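Local coordinates for Exo-1,5-alpha-L-arabinofuranobiosidase (PDB 2YDT), which probably hydrolyses alpha-1,5-linked L-arabinan from the chain end, releasing arabinobiose, and is bound here to an arabinofuranosylated iminosugar inhibitor, at residues Pro20-Asp25 / Tyr48-Pro53; Ser298-Asn303 / Lys313-Pro318; Leu337-Ala342 / Ser357-Ser362. All blocks are in the same frame, centred on the assembly; numbering follows the deposited sequence.

Contact 1 (Pro20-Asp25 / Tyr48-Pro53)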
loop_
_atom_site.group_PDB
_atom_site.type_symbol
_atom_site.label_atom_id
_atom_site.label_comp_id
_atom_site.label_asym_id
_atom_site.label_seq_id
_atom_site.Cartn_x
_atom_site.Cartn_y
_atom_site.Cartn_z
ATOM N N PRO A 20 1.600 3.542 -23.072
ATOM C CA PRO A 20 2.120 3.329 -24.426
ATOM C C PRO A 20 2.559 1.864 -24.583
ATOM O O PRO A 20 3.082 1.242 -23.640
ATOM C CB PRO A 20 3.307 4.279 -24.492
ATOM C CG PRO A 20 3.008 5.325 -23.525
ATOM C CD PRO A 20 2.334 4.600 -22.383
ATOM N N THR A 21 2.412 1.294 -25.781
ATOM C CA THR A 21 2.650 -0.127 -25.916
ATOM C C THR A 21 4.102 -0.554 -25.820
ATOM O O THR A 21 4.367 -1.725 -25.579
ATOM C CB THR A 21 2.038 -0.737 -27.199
ATOM O OG1 THR A 21 2.720 -0.216 -28.358
ATOM C CG2 THR A 21 0.511 -0.441 -27.321
ATOM N N ASN A 22 5.019 0.382 -26.024
ATOM C CA ASN A 22 6.449 0.138 -25.850
ATOM C C ASN A 22 6.946 0.243 -24.397
ATOM O O ASN A 22 8.152 0.050 -24.123
ATOM C CB ASN A 22 7.242 1.145 -26.710
ATOM C CG ASN A 22 6.979 2.579 -26.315
ATOM O OD1 ASN A 22 5.825 3.036 -26.317
ATOM N ND2 ASN A 22 8.053 3.334 -25.975
ATOM N N TYR A 23 6.071 0.537 -23.434
ATOM C CA TYR A 23 6.492 0.477 -22.031
ATOM C C TYR A 23 6.935 -0.933 -21.667
ATOM O O TYR A 23 6.464 -1.931 -22.252
ATOM C CB TYR A 23 5.349 0.948 -21.091
ATOM C CG TYR A 23 5.322 2.422 -20.783
ATOM C CD1 TYR A 23 5.829 3.371 -21.651
ATOM C CD2 TYR A 23 4.737 2.867 -19.594
ATOM C CE1 TYR A 23 5.802 4.710 -21.315
ATOM C CE2 TYR A 23 4.696 4.211 -19.273
ATOM C CZ TYR A 23 5.241 5.115 -20.112
ATOM O OH TYR A 23 5.193 6.459 -19.772
ATOM N N ARG A 24 7.902 -1.033 -20.767
ATOM C CA ARG A 24 8.479 -2.312 -20.343
ATOM C C ARG A 24 7.554 -3.101 -19.433
ATOM O O ARG A 24 7.053 -2.555 -18.483
ATOM C CB ARG A 24 9.810 -2.055 -19.641
ATOM C CG ARG A 24 10.841 -1.349 -20.519
ATOM C CD ARG A 24 12.119 -0.930 -19.749
ATOM N NE ARG A 24 11.867 0.139 -18.794
ATOM C CZ ARG A 24 11.698 -0.021 -17.473
ATOM N NH1 ARG A 24 11.844 -1.214 -16.883
ATOM N NH2 ARG A 24 11.438 1.063 -16.714
ATOM N N ASP A 25 7.374 -4.387 -19.707
ATOM C CA ASP A 25 6.569 -5.319 -18.873
ATOM C C ASP A 25 6.971 -5.156 -17.410
ATOM O O ASP A 25 8.192 -5.166 -17.078
ATOM C CB ASP A 25 6.908 -6.722 -19.348
ATOM C CG ASP A 25 5.978 -7.789 -18.849
ATOM O OD1 ASP A 25 4.837 -7.540 -18.438
ATOM O OD2 ASP A 25 6.422 -8.949 -18.968
ATOM N N TYR A 48 6.602 2.090 -15.935
ATOM C CA TYR A 48 7.771 1.372 -16.482
ATOM C C TYR A 48 8.113 1.920 -17.876
ATOM O O TYR A 48 8.139 1.195 -18.876
ATOM C CB TYR A 48 7.561 -0.142 -16.509
ATOM C CG TYR A 48 7.492 -0.825 -15.164
ATOM C CD1 TYR A 48 8.535 -1.605 -14.713
ATOM C CD2 TYR A 48 6.378 -0.683 -14.328
ATOM C CE1 TYR A 48 8.507 -2.245 -13.467
ATOM C CE2 TYR A 48 6.343 -1.309 -13.085
ATOM C CZ TYR A 48 7.401 -2.096 -12.654
ATOM O OH TYR A 48 7.384 -2.717 -11.422
ATOM N N SER A 49 8.501 3.177 -17.882
ATOM C CA SER A 49 8.840 3.857 -19.136
ATOM C C SER A 49 10.235 3.449 -19.614
ATOM O O SER A 49 11.069 3.026 -18.848
ATOM C CB SER A 49 8.732 5.371 -18.954
ATOM O OG SER A 49 9.572 5.800 -17.900
ATOM N N PRO A 50 10.493 3.577 -20.932
ATOM C CA PRO A 50 11.847 3.334 -21.446
ATOM C C PRO A 50 12.773 4.457 -20.993
ATOM O O PRO A 50 12.422 5.625 -21.125
ATOM C CB PRO A 50 11.650 3.367 -22.988
ATOM C CG PRO A 50 10.181 3.523 -23.204
ATOM C CD PRO A 50 9.567 4.052 -21.968
ATOM N N GLU A 51 13.962 4.088 -20.494
ATOM C CA GLU A 51 14.892 5.006 -19.867
ATOM C C GLU A 51 16.143 5.218 -20.759
ATOM O O GLU A 51 16.574 4.279 -21.350
ATOM C CB GLU A 51 15.351 4.418 -18.547
ATOM C CG GLU A 51 14.241 4.381 -17.498
ATOM C CD GLU A 51 14.709 3.795 -16.188
ATOM O OE1 GLU A 51 14.943 2.573 -16.165
ATOM O OE2 GLU A 51 14.858 4.568 -15.204
ATOM N N PRO A 52 16.730 6.429 -20.799
ATOM C CA PRO A 52 16.293 7.609 -20.087
ATOM C C PRO A 52 15.113 8.299 -20.743
ATOM O O PRO A 52 14.751 7.904 -21.867
ATOM C CB PRO A 52 17.525 8.521 -20.103
ATOM C CG PRO A 52 18.239 8.107 -21.346
ATOM C CD PRO A 52 18.009 6.660 -21.507
ATOM N N PRO A 53 14.481 9.257 -20.073
ATOM C CA PRO A 53 14.770 9.771 -18.722
ATOM C C PRO A 53 14.491 8.710 -17.643
ATOM O O PRO A 53 13.719 7.754 -17.889
ATOM C CB PRO A 53 13.793 10.914 -18.545
ATOM C CG PRO A 53 12.897 10.912 -19.701
ATOM C CD PRO A 53 13.345 9.931 -20.703
#

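Contact 2 (Ser298-Asn303 / Lys313-Pro318). With MN (manganese (II) ion), chain M.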
loop_
_atom_site.group_PDB
_atom_site.type_symbol
_atom_site.label_atom_id
_atom_site.label_comp_id
_atom_site.label_asym_id
_atom_site.label_seq_id
_atom_site.Cartn_x
_atom_site.Cartn_y
_atom_site.Cartn_z
ATOM N N SER A 298 -10.783 -11.167 -6.569
ATOM C CA SER A 298 -11.453 -9.900 -6.817
ATOM C C SER A 298 -12.369 -9.409 -5.710
ATOM O O SER A 298 -12.731 -8.222 -5.692
ATOM C CB SER A 298 -12.225 -9.963 -8.143
ATOM O OG SER A 298 -13.244 -10.939 -8.071
ATOM N N GLU A 299 -12.762 -10.296 -4.790
ATOM C CA GLU A 299 -13.677 -9.911 -3.738
ATOM C C GLU A 299 -13.043 -8.957 -2.720
ATOM O O GLU A 299 -11.799 -8.825 -2.642
ATOM C CB GLU A 299 -14.228 -11.133 -2.997
ATOM C CG GLU A 299 -14.978 -12.102 -3.932
ATOM C CD GLU A 299 -14.141 -13.200 -4.505
ATOM O OE1 GLU A 299 -12.903 -13.186 -4.394
ATOM O OE2 GLU A 299 -14.721 -14.157 -5.077
ATOM N N ILE A 300 -13.894 -8.290 -1.954
ATOM C CA ILE A 300 -13.457 -7.573 -0.740
ATOM C C ILE A 300 -13.858 -8.421 0.476
ATOM O O ILE A 300 -14.859 -9.184 0.422
ATOM C CB ILE A 300 -13.953 -6.138 -0.668
ATOM C CG1 ILE A 300 -15.495 -6.057 -0.586
ATOM C CG2 ILE A 300 -13.311 -5.309 -1.851
ATOM C CD1 ILE A 300 -16.020 -4.707 -0.163
ATOM N N PHE A 301 -13.087 -8.266 1.539
ATOM C CA PHE A 301 -13.246 -8.971 2.794
ATOM C C PHE A 301 -13.515 -7.954 3.895
ATOM O O PHE A 301 -12.763 -6.991 4.069
ATOM C CB PHE A 301 -12.033 -9.827 3.076
ATOM C CG PHE A 301 -11.821 -10.894 2.057
ATOM C CD1 PHE A 301 -12.324 -12.168 2.230
ATOM C CD2 PHE A 301 -11.191 -10.608 0.856
ATOM C CE1 PHE A 301 -12.166 -13.149 1.242
ATOM C CE2 PHE A 301 -11.024 -11.590 -0.123
ATOM C CZ PHE A 301 -11.530 -12.861 0.079
ATOM N N THR A 302 -14.597 -8.156 4.650
ATOM C CA THR A 302 -15.025 -7.143 5.615
ATOM C C THR A 302 -15.123 -7.711 7.025
ATOM O O THR A 302 -15.329 -8.899 7.197
ATOM C CB THR A 302 -16.405 -6.506 5.252
ATOM O OG1 THR A 302 -17.428 -7.531 5.272
ATOM C CG2 THR A 302 -16.356 -5.826 3.872
ATOM N N ASN A 303 -15.018 -6.815 8.011
ATOM C CA ASN A 303 -15.104 -7.215 9.426
ATOM C C ASN A 303 -15.676 -6.056 10.209
ATOM O O ASN A 303 -15.092 -4.993 10.322
ATOM C CB ASN A 303 -13.734 -7.672 9.947
ATOM C CG ASN A 303 -13.802 -8.331 11.325
ATOM O OD1 ASN A 303 -14.219 -7.677 12.307
ATOM N ND2 ASN A 303 -13.344 -9.574 11.416
ATOM N N LYS A 313 -16.253 -11.561 6.349
ATOM C CA LYS A 313 -17.211 -11.880 5.280
ATOM C C LYS A 313 -16.594 -11.495 3.929
ATOM O O LYS A 313 -15.672 -10.677 3.877
ATOM C CB LYS A 313 -18.533 -11.149 5.475
ATOM C CG LYS A 313 -19.143 -11.187 6.915
ATOM C CD LYS A 313 -19.355 -12.557 7.460
ATOM C CE LYS A 313 -20.142 -12.546 8.780
ATOM N NZ LYS A 313 -19.931 -13.853 9.530
ATOM N N LYS A 314 -17.097 -12.086 2.855
ATOM C CA LYS A 314 -16.560 -11.877 1.517
ATOM C C LYS A 314 -17.660 -11.388 0.583
ATOM O O LYS A 314 -18.776 -11.934 0.621
ATOM C CB LYS A 314 -15.977 -13.175 1.032
ATOM C CG LYS A 314 -15.661 -13.270 -0.481
ATOM C CD LYS A 314 -15.139 -14.641 -0.843
ATOM C CE LYS A 314 -16.280 -15.597 -1.167
ATOM N NZ LYS A 314 -15.831 -16.726 -1.996
ATOM N N TRP A 315 -17.359 -10.417 -0.281
ATOM C CA TRP A 315 -18.327 -9.800 -1.203
ATOM C C TRP A 315 -17.730 -9.517 -2.577
ATOM O O TRP A 315 -16.618 -8.973 -2.681
ATOM C CB TRP A 315 -18.907 -8.476 -0.662
ATOM C CG TRP A 315 -19.221 -8.477 0.814
ATOM C CD1 TRP A 315 -18.399 -8.073 1.812
ATOM C CD2 TRP A 315 -20.419 -8.937 1.453
ATOM N NE1 TRP A 315 -18.996 -8.229 3.038
ATOM C CE2 TRP A 315 -20.246 -8.753 2.842
ATOM C CE3 TRP A 315 -21.632 -9.446 0.985
ATOM C CZ2 TRP A 315 -21.233 -9.088 3.774
ATOM C CZ3 TRP A 315 -22.611 -9.771 1.907
ATOM C CH2 TRP A 315 -22.407 -9.594 3.279
ATOM N N ASP A 316 -18.479 -9.832 -3.639
ATOM C CA ASP A 316 -18.055 -9.510 -4.993
ATOM C C ASP A 316 -18.142 -8.034 -5.248
ATOM O O ASP A 316 -19.016 -7.332 -4.711
ATOM C CB ASP A 316 -18.952 -10.228 -6.031
ATOM C CG ASP A 316 -18.756 -11.687 -6.048
ATOM O OD1 ASP A 316 -17.598 -12.154 -6.042
ATOM O OD2 ASP A 316 -19.771 -12.417 -6.080
ATOM N N VAL A 317 -17.215 -7.549 -6.089
ATOM C CA VAL A 317 -17.217 -6.173 -6.547
ATOM C C VAL A 317 -16.848 -6.166 -8.034
ATOM O O VAL A 317 -16.321 -7.163 -8.520
ATOM C CB VAL A 317 -16.179 -5.300 -5.751
ATOM C CG1 VAL A 317 -16.587 -5.146 -4.253
ATOM C CG2 VAL A 317 -14.773 -5.865 -5.917
ATOM N N PRO A 318 -17.105 -5.061 -8.741
ATOM C CA PRO A 318 -16.834 -5.094 -10.176
ATOM C C PRO A 318 -15.398 -4.861 -10.623
ATOM O O PRO A 318 -15.085 -5.029 -11.801
ATOM C CB PRO A 318 -17.705 -3.985 -10.733
ATOM C CG PRO A 318 -18.036 -3.121 -9.607
ATOM C CD PRO A 318 -17.907 -3.890 -8.356
HETATM MN MN MN M . -16.827 -14.183 -6.118
HETATM O O HOH W 1 -15.816 -10.064 -7.274
HETATM O O HOH W 2 -17.401 -14.713 -4.595
#

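Contact 3 (Leu337-Ala342 / Ser357-Ser362). With SO4 (sulfate ion), chain D.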
loop_
_atom_site.group_PDB
_atom_site.type_symbol
_atom_site.label_atom_id
_atom_site.label_comp_id
_atom_site.label_asym_id
_atom_site.label_seq_id
_atom_site.Cartn_x
_atom_site.Cartn_y
_atom_site.Cartn_z
ATOM N N LEU A 337 -16.668 3.419 -1.342
ATOM C CA LEU A 337 -15.368 2.767 -1.308
ATOM C C LEU A 337 -14.776 2.762 -2.722
ATOM O O LEU A 337 -15.380 2.215 -3.641
ATOM C CB LEU A 337 -15.503 1.340 -0.797
ATOM C CG LEU A 337 -14.222 0.479 -0.763
ATOM C CD1 LEU A 337 -13.302 0.869 0.435
ATOM C CD2 LEU A 337 -14.565 -1.004 -0.695
ATOM N N MET A 338 -13.571 3.332 -2.869
ATOM C CA MET A 338 -12.842 3.216 -4.153
ATOM C C MET A 338 -11.911 2.020 -4.089
ATOM O O MET A 338 -11.252 1.783 -3.050
ATOM C CB MET A 338 -12.042 4.498 -4.441
ATOM C CG MET A 338 -11.089 4.364 -5.610
ATOM S SD MET A 338 -10.241 5.957 -5.979
ATOM C CE MET A 338 -11.460 6.558 -7.000
ATOM N N ILE A 339 -11.864 1.258 -5.186
ATOM C CA ILE A 339 -11.016 0.106 -5.353
ATOM C C ILE A 339 -10.196 0.372 -6.621
ATOM O O ILE A 339 -10.766 0.615 -7.701
ATOM C CB ILE A 339 -11.829 -1.213 -5.520
ATOM C CG1 ILE A 339 -12.923 -1.275 -4.445
ATOM C CG2 ILE A 339 -10.885 -2.423 -5.506
ATOM C CD1 ILE A 339 -13.930 -2.407 -4.638
ATOM N N MET A 340 -8.850 0.408 -6.493
ATOM C CA MET A 340 -7.962 0.904 -7.553
ATOM C C MET A 340 -6.881 -0.127 -7.797
ATOM O O MET A 340 -6.300 -0.678 -6.861
ATOM C CB MET A 340 -7.293 2.216 -7.129
ATOM C CG MET A 340 -6.487 2.925 -8.226
ATOM S SD MET A 340 -5.488 4.228 -7.454
ATOM C CE MET A 340 -4.786 4.994 -8.902
ATOM N N GLY A 341 -6.604 -0.415 -9.070
ATOM C CA GLY A 341 -5.570 -1.361 -9.430
ATOM C C GLY A 341 -4.810 -1.006 -10.671
ATOM O O GLY A 341 -5.260 -0.160 -11.480
ATOM N N ALA A 342 -3.628 -1.626 -10.789
ATOM C CA ALA A 342 -2.785 -1.431 -11.967
ATOM C C ALA A 342 -2.327 -2.757 -12.541
ATOM O O ALA A 342 -1.238 -2.875 -13.095
ATOM C CB ALA A 342 -1.624 -0.449 -11.695
ATOM N N SER A 357 -12.876 1.560 -9.505
ATOM C CA SER A 357 -14.327 1.567 -9.340
ATOM C C SER A 357 -14.654 2.231 -8.001
ATOM O O SER A 357 -13.855 2.168 -7.069
ATOM C CB SER A 357 -14.845 0.133 -9.300
ATOM O OG SER A 357 -14.606 -0.583 -10.497
ATOM N N VAL A 358 -15.848 2.834 -7.890
ATOM C CA VAL A 358 -16.361 3.296 -6.614
ATOM C C VAL A 358 -17.686 2.564 -6.408
ATOM O O VAL A 358 -18.558 2.626 -7.278
ATOM C CB VAL A 358 -16.545 4.804 -6.544
ATOM C CG1 VAL A 358 -17.378 5.196 -5.293
ATOM C CG2 VAL A 358 -15.186 5.496 -6.560
ATOM N N VAL A 359 -17.779 1.859 -5.303
ATOM C CA VAL A 359 -18.971 1.064 -4.907
ATOM C C VAL A 359 -19.515 1.593 -3.587
ATOM O O VAL A 359 -18.855 2.346 -2.879
ATOM C CB VAL A 359 -18.644 -0.407 -4.743
ATOM C CG1 VAL A 359 -18.068 -0.979 -6.036
ATOM C CG2 VAL A 359 -17.680 -0.657 -3.541
ATOM N N ARG A 360 -20.770 1.248 -3.270
ATOM C CA ARG A 360 -21.340 1.489 -1.972
ATOM C C ARG A 360 -21.387 0.191 -1.170
ATOM O O ARG A 360 -21.913 -0.822 -1.632
ATOM C CB ARG A 360 -22.806 2.027 -2.112
ATOM C CG ARG A 360 -22.892 3.457 -2.389
ATOM C CD ARG A 360 -24.352 3.996 -2.306
ATOM N NE ARG A 360 -24.294 5.374 -2.729
ATOM C CZ ARG A 360 -23.903 6.381 -1.959
ATOM N NH1 ARG A 360 -23.651 6.198 -0.673
ATOM N NH2 ARG A 360 -23.820 7.580 -2.466
ATOM N N LEU A 361 -20.906 0.235 0.065
ATOM C CA LEU A 361 -20.860 -0.925 0.913
ATOM C C LEU A 361 -22.305 -1.348 1.238
ATOM O O LEU A 361 -22.567 -2.548 1.324
ATOM C CB LEU A 361 -20.083 -0.627 2.192
ATOM C CG LEU A 361 -18.582 -0.493 1.990
ATOM C CD1 LEU A 361 -17.933 0.078 3.275
ATOM C CD2 LEU A 361 -17.987 -1.846 1.557
ATOM N N SER A 362 -23.195 -0.355 1.352
ATOM C CA SER A 362 -24.640 -0.624 1.588
ATOM C C SER A 362 -25.250 -1.491 0.479
ATOM O O SER A 362 -26.244 -2.202 0.708
ATOM C CB SER A 362 -25.422 0.680 1.748
ATOM O OG SER A 362 -25.409 1.504 0.612
HETATM S S SO4 D . -24.877 6.619 -6.235
HETATM O O1 SO4 D . -24.195 7.664 -5.498
HETATM O O2 SO4 D . -24.971 5.393 -5.487
HETATM O O3 SO4 D . -26.163 7.184 -6.647
HETATM O O4 SO4 D . -24.231 6.342 -7.517
#

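Contact 1 (Pro20-Asp25 / Tyr48-Pro53)
Tyr23 and Arg24, in the connection leading into strand 28-35, meet Tyr48 to Glu51 in the loop that follows strand 41-47, where two blades of a six-bladed beta-propeller of the sialidase-like type are linked. Arg24 carries much of the join. Its backbone N donates to Tyr48 O at 2.9 Å, and a bend at chi3 (-69°) turns the guanidinium side-on to Ser49 O, which accepts from Arg24 NE at 3.0 Å and from Arg24 NH2 at 2.9 Å. That oxygen lies in the guanidinium plane, yet both nitrogens reach it from one face of its peptide, NE standing well above the carbonyl plane. Tyr48 O lies over one guanidinium face; over the other, Glu51 OE1 is 3.9 Å from Arg24 NH2, a long salt bridge of charges alone, because the oxygen stands well out of the guanidinium plane; OE1 has further partners in Ser114 and Arg85. The Tyr23 ring is sandwiched: Ser49 CA sits 3.8 Å from its centroid in a CH-pi contact, while Pro20 CD covers the opposite face. At the exposed end Asn22 ND2 approaches Pro50 CG at 3.5 Å. The Tyr48 hydroxyl bonds Glu46, and Tyr48 lines the arabinofuranose pocket. The two loops thus join the link from outer strand 11-17 of one blade to the loop between strands 41-47 and 57-62 of the next.

Contact 2 (Ser298-Asn303 / Lys313-Pro318)
Glu299 and Asp316 hold a manganese ion between them at the open end of a beta hairpin, strands 300-303 and 313-315, the outer pair of one four-stranded blade of the beta-propeller. The metal is 2.4 Å from Glu299 OE2 and 2.2 Å from Asp316 OD1. The two acids lie side by side and point the same way, their carboxylate planes 29° apart; a bend at chi2 (93°) in Glu299 brings its OE2 to the ion. Arg297 pairs with the other oxygen, Glu299 OE1, and so helps fix the carboxylate. A water accepts from Ser298 OG and Val317 N and donates to Asp316 OD1 at 3.0 Å, tying this metal ligand to the residues flanking both strands.

Beyond the site, backbone bonds in both directions pair Ile300 with Trp315 and Thr302 with Lys313. On the Phe301 face, the Lys314 chain runs alongside the aromatic ring, Lys314 CB to Phe301 CE1 at 3.8 Å, while Lys314 CG rests on Glu299 CB at 3.6 Å. Its ammonium goes on to Asp268 and Thr270. On the other face Ile300 CG1 packs against Val317 CG1 at 3.9 Å. There too the indole crosses Thr302 at about a right angle, and Trp315 NE1 donates to Thr302 OG1 at 2.8 Å, almost straight (164°) and within the ring plane.

Contact 3 (Leu337-Ala342 / Ser357-Ser362)
Leu337, Met338 and Ile339 pair with Val359, Val358 and Ser357 in the blade that closes the beta-propeller, where strand 11-17 from the start of the chain completes a sheet otherwise built from its end. The two strands are antiparallel and lie at the middle of this sheet. Leu337 and Val359 exchange backbone hydrogen bonds in both directions, as do Ile339 and Ser357, and between them Met338 and Val358 form a non-hydrogen-bonded pair whose CA atoms are 4.3 Å apart.

Side chains divide between the faces. Met338 and Val358 share one, crossing obliquely. The methionine is extended as far as its sulfur and then bends at chi3 (-87°), which brings its CE back over the neighbouring strand to Val358 CG2 at 3.9 Å; Val358 CG2 also rests on Met338 CB. Leu328 and Phe330 of strand 326-330 adjoin this pair.

Leu337, Ile339 and Val359 occupy the opposite face. Here one branch of the valine does the touching: Val359 CG2, set between its backbone N and carbonyl carbon (chi1 of CG1 -58°), lies 4.0 Å from Leu337 CB and 4.3 Å from Ile339 CD1. Leu361, in the first turn of the short helix 361-364, swings its end toward the strands, and Leu361 CD2 meets Leu337 CD2 at 4.2 Å. Ile300 from the adjacent blade packs on both leucines. The polar member of this face, Ser357, has its hydroxyl bonded to Gln319 and Asn13.

Arg360, at the N-cap position of the helix, turns away from the partner strand. Its NH1 pairs with Asp333 and Asp335, while the other edge of the guanidinium meets a sulfate, probably from the crystallisation liquor: Arg360 NE donates to sulfate O2 at 2.8 Å and Arg360 NH2 to sulfate O1 at 3.1 Å.

Overall arrangement
Contacts 2 and 3 belong to adjacent blades and pack directly, their centres 11 Å apart. Val317 CG2 of contact 2 lies 3.8 Å from Ile339 CD1 of contact 3, and Pro318 CD is 3.7 Å from Val359 CG1. Contact 1 stands apart, its centre 28 Å from that of contact 3 and 34 Å from that of contact 2, although its nearest atoms come within about 8 Å of contact 3. Of the three, it bears on the sugar pocket: the Tyr48 side chain is about 4 Å from the bound arabinofuranose and about 8 Å from the iminosugar. Contact 2 instead holds the manganese ion, and contact 3 lies in the blade where the two chain ends meet, the Val359 side chain about 10 Å from a bound manganese.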